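Local coordinates for protein L-ribulose 3-epimerase (Methylomonas sp. DH-1, PDB 7CJ4) that catalyses the manganese-dependent epimerization of ketoses at C3, acting most strongly on L-ribulose and also interconverting D-allulose and D-fructose, at residues A[110-115]-A[149-154]. Sequence-based numbering, arbitrary orientation.
Sequences GVIYCA and IDLEVV. With MN (manganese (II) ion), chain C.
Both backbone polar atoms of Glu152, a manganese ligand, are gripped by the loop 110-115. Glu152 N donates to Gly110 O at 3.0 Å; the N-H...O angle of 163° makes this bond nearly straight, although the donor stands above the carbonyl plane. Glu152 O accepts from Tyr113 OH at 2.6 Å, tilted 24° from the plane of the Glu152 carbonyl. The phenol reaches it because CG of Tyr113 sits between backbone N and carbonyl carbon (chi1 55°), swinging the ring toward 149-154, with Glu152 O at the ring edge and Tyr113 CD2 3.8 Å from Leu151 CB. A phenylalanine here would probably keep much of the ring packing but leave Glu152 O without its hydroxyl donor.

The Glu152 side chain leaves extended, CG opposite the backbone N, and OE2 binds manganese at 2.1 Å, alongside Asp185, His211 and Glu246. OE1 lies 3.1 Å from Gly110 CA; at the backbone angles of Gly110 a beta carbon would be jammed against the carbonyl O of the residue before. The two backbone bonds are consistent with second-shell positioning of this metal ligand, which is probably also a proton donor/acceptor, as in related enzymes.

Apolar contacts flank the polar pair: Ile112 CD1 meets Leu151 CD2 at 3.6 Å, the side chains roughly perpendicular, while Val111 CG2 meets Val154 CG1 at 3.5 Å. In the TIM barrel, the loop following strand 107-109 thus closes on the end of adjacent strand 148-152; Met135 of helix 125-143 packs against Ile112, Tyr113 and Leu151, and strand 180-185 pairs with the other edge of 148-152.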
ATOM      1  N   GLY A 110      10.398   8.437  11.662  1.00 20.17           N
ATOM      2  CA  GLY A 110      10.334   7.524  10.506  1.00 20.60           C
ATOM      3  C   GLY A 110      10.377   6.068  10.932  1.00 19.80           C
ATOM      4  O   GLY A 110      10.058   5.777  12.095  1.00 16.76           O
ATOM      5  N   VAL A 111      10.776   5.176  10.023  1.00 20.18           N
ATOM      6  CA  VAL A 111      10.794   3.704  10.256  1.00 19.71           C
ATOM      7  C   VAL A 111      12.156   3.340  10.854  1.00 19.65           C
ATOM      8  O   VAL A 111      12.985   2.747  10.148  1.00 20.67           O
ATOM      9  CB  VAL A 111      10.473   2.955   8.949  1.00 22.05           C
ATOM     10  CG1 VAL A 111      10.507   1.445   9.117  1.00 24.39           C
ATOM     11  CG2 VAL A 111       9.124   3.399   8.400  1.00 21.69           C
ATOM     12  N   ILE A 112      12.370   3.718  12.117  1.00 19.66           N
ATOM     13  CA  ILE A 112      13.670   3.593  12.837  1.00 18.50           C
ATOM     14  C   ILE A 112      13.713   2.273  13.605  1.00 16.83           C
ATOM     15  O   ILE A 112      14.739   2.020  14.240  1.00 18.41           O
ATOM     16  CB  ILE A 112      13.888   4.777  13.802  1.00 19.10           C
ATOM     17  CG1 ILE A 112      12.697   4.967  14.744  1.00 19.79           C
ATOM     18  CG2 ILE A 112      14.225   6.047  13.045  1.00 17.69           C
ATOM     19  CD1 ILE A 112      12.925   6.022  15.799  1.00 20.05           C
ATOM     20  N   TYR A 113      12.641   1.480  13.559  1.00 16.07           N
ATOM     21  CA  TYR A 113      12.428   0.307  14.449  1.00 18.45           C
ATOM     22  C   TYR A 113      12.469  -1.009  13.652  1.00 19.39           C
ATOM     23  O   TYR A 113      12.295  -2.079  14.254  1.00 19.59           O
ATOM     24  CB  TYR A 113      11.090   0.455  15.177  1.00 18.23           C
ATOM     25  CG  TYR A 113       9.915   0.660  14.257  1.00 18.95           C
ATOM     26  CD1 TYR A 113       9.348  -0.404  13.576  1.00 20.01           C
ATOM     27  CD2 TYR A 113       9.384   1.920  14.049  1.00 19.91           C
ATOM     28  CE1 TYR A 113       8.275  -0.228  12.720  1.00 20.39           C
ATOM     29  CE2 TYR A 113       8.311   2.116  13.195  1.00 19.84           C
ATOM     30  CZ  TYR A 113       7.754   1.038  12.531  1.00 19.80           C
ATOM     31  OH  TYR A 113       6.694   1.206  11.691  1.00 18.34           O
ATOM     32  N   CYS A 114      12.682  -0.937  12.338  1.00 20.98           N
ATOM     33  CA  CYS A 114      12.734  -2.118  11.438  1.00 22.38           C
ATOM     34  C   CYS A 114      13.272  -1.693  10.073  1.00 24.10           C
ATOM     35  O   CYS A 114      13.384  -0.467   9.832  1.00 22.29           O
ATOM     36  CB  CYS A 114      11.357  -2.740  11.252  1.00 24.14           C
ATOM     37  SG  CYS A 114      10.249  -1.722  10.241  1.00 27.12           S
ATOM     38  N   ALA A 115      13.589  -2.674   9.224  1.00 23.84           N
ATOM     39  CA  ALA A 115      13.912  -2.465   7.797  1.00 24.35           C
ATOM     40  C   ALA A 115      12.670  -1.885   7.107  1.00 26.29           C
ATOM     41  O   ALA A 115      11.577  -2.481   7.228  1.00 25.44           O
ATOM     42  CB  ALA A 115      14.365  -3.757   7.163  1.00 23.66           C
ATOM     43  N   ILE A 149      12.569  10.385  20.030  1.00 18.55           N
ATOM     44  CA  ILE A 149      12.333   9.464  18.883  1.00 20.35           C
ATOM     45  C   ILE A 149      10.822   9.238  18.737  1.00 20.06           C
ATOM     46  O   ILE A 149      10.133   9.062  19.754  1.00 20.04           O
ATOM     47  CB  ILE A 149      13.125   8.147  19.028  1.00 20.36           C
ATOM     48  CG1 ILE A 149      12.571   7.247  20.138  1.00 21.24           C
ATOM     49  CG2 ILE A 149      14.603   8.448  19.224  1.00 21.73           C
ATOM     50  CD1 ILE A 149      13.175   5.853  20.171  1.00 22.94           C
ATOM     51  N   ASP A 150      10.348   9.249  17.492  1.00 20.71           N
ATOM     52  CA  ASP A 150       8.929   9.048  17.120  1.00 21.45           C
ATOM     53  C   ASP A 150       8.881   7.880  16.133  1.00 22.18           C
ATOM     54  O   ASP A 150       9.469   8.009  15.042  1.00 23.48           O
ATOM     55  CB  ASP A 150       8.355  10.344  16.550  1.00 21.91           C
ATOM     56  CG  ASP A 150       8.852  11.571  17.290  1.00 22.35           C
ATOM     57  OD1 ASP A 150       8.245  11.925  18.318  1.00 22.77           O
ATOM     58  OD2 ASP A 150       9.868  12.141  16.848  1.00 24.46           O
ATOM     59  N   LEU A 151       8.258   6.767  16.526  1.00 22.38           N
ATOM     60  CA  LEU A 151       8.155   5.554  15.677  1.00 23.50           C
ATOM     61  C   LEU A 151       7.011   5.765  14.681  1.00 23.39           C
ATOM     62  O   LEU A 151       5.860   5.891  15.120  1.00 21.30           O
ATOM     63  CB  LEU A 151       7.905   4.320  16.551  1.00 24.60           C
ATOM     64  CG  LEU A 151       8.734   4.210  17.830  1.00 25.25           C
ATOM     65  CD1 LEU A 151       8.955   2.759  18.204  1.00 25.95           C
ATOM     66  CD2 LEU A 151      10.067   4.908  17.704  1.00 26.14           C
ATOM     67  N   GLU A 152       7.326   5.823  13.388  1.00 23.73           N
ATOM     68  CA  GLU A 152       6.325   6.062  12.318  1.00 22.46           C
ATOM     69  C   GLU A 152       5.577   4.760  12.012  1.00 23.01           C
ATOM     70  O   GLU A 152       6.210   3.787  11.532  1.00 20.73           O
ATOM     71  CB  GLU A 152       7.002   6.629  11.071  1.00 21.74           C
ATOM     72  CG  GLU A 152       6.022   6.961   9.957  1.00 21.76           C
ATOM     73  CD  GLU A 152       6.632   7.706   8.781  1.00 22.47           C
ATOM     74  OE1 GLU A 152       7.866   7.647   8.619  1.00 23.99           O
ATOM     75  OE2 GLU A 152       5.874   8.344   8.028  1.00 24.13           O
ATOM     76  N   VAL A 153       4.269   4.741  12.269  1.00 22.21           N
ATOM     77  CA  VAL A 153       3.385   3.613  11.857  1.00 24.74           C
ATOM     78  C   VAL A 153       3.225   3.705  10.338  1.00 24.04           C
ATOM     79  O   VAL A 153       2.756   4.765   9.875  1.00 22.63           O
ATOM     80  CB  VAL A 153       2.034   3.654  12.594  1.00 24.36           C
ATOM     81  CG1 VAL A 153       1.027   2.688  11.993  1.00 24.05           C
ATOM     82  CG2 VAL A 153       2.222   3.377  14.075  1.00 24.53           C
ATOM     83  N   VAL A 154       3.650   2.666   9.601  1.00 23.60           N
ATOM     84  CA  VAL A 154       3.562   2.614   8.110  1.00 23.28           C
ATOM     85  C   VAL A 154       2.728   1.401   7.677  1.00 22.93           C
ATOM     86  O   VAL A 154       2.473   0.516   8.517  1.00 22.27           O
ATOM     87  CB  VAL A 154       4.955   2.616   7.448  1.00 23.40           C
ATOM     88  CG1 VAL A 154       5.705   3.901   7.767  1.00 23.79           C
ATOM     89  CG2 VAL A 154       5.787   1.399   7.821  1.00 23.90           C
TER
HETATM   90 MN    MN C 301       6.151   9.434   6.266  1.00 31.87          MN
HETATM   91  O   HOH W   1       7.050   7.727   5.224  0.50 19.34           O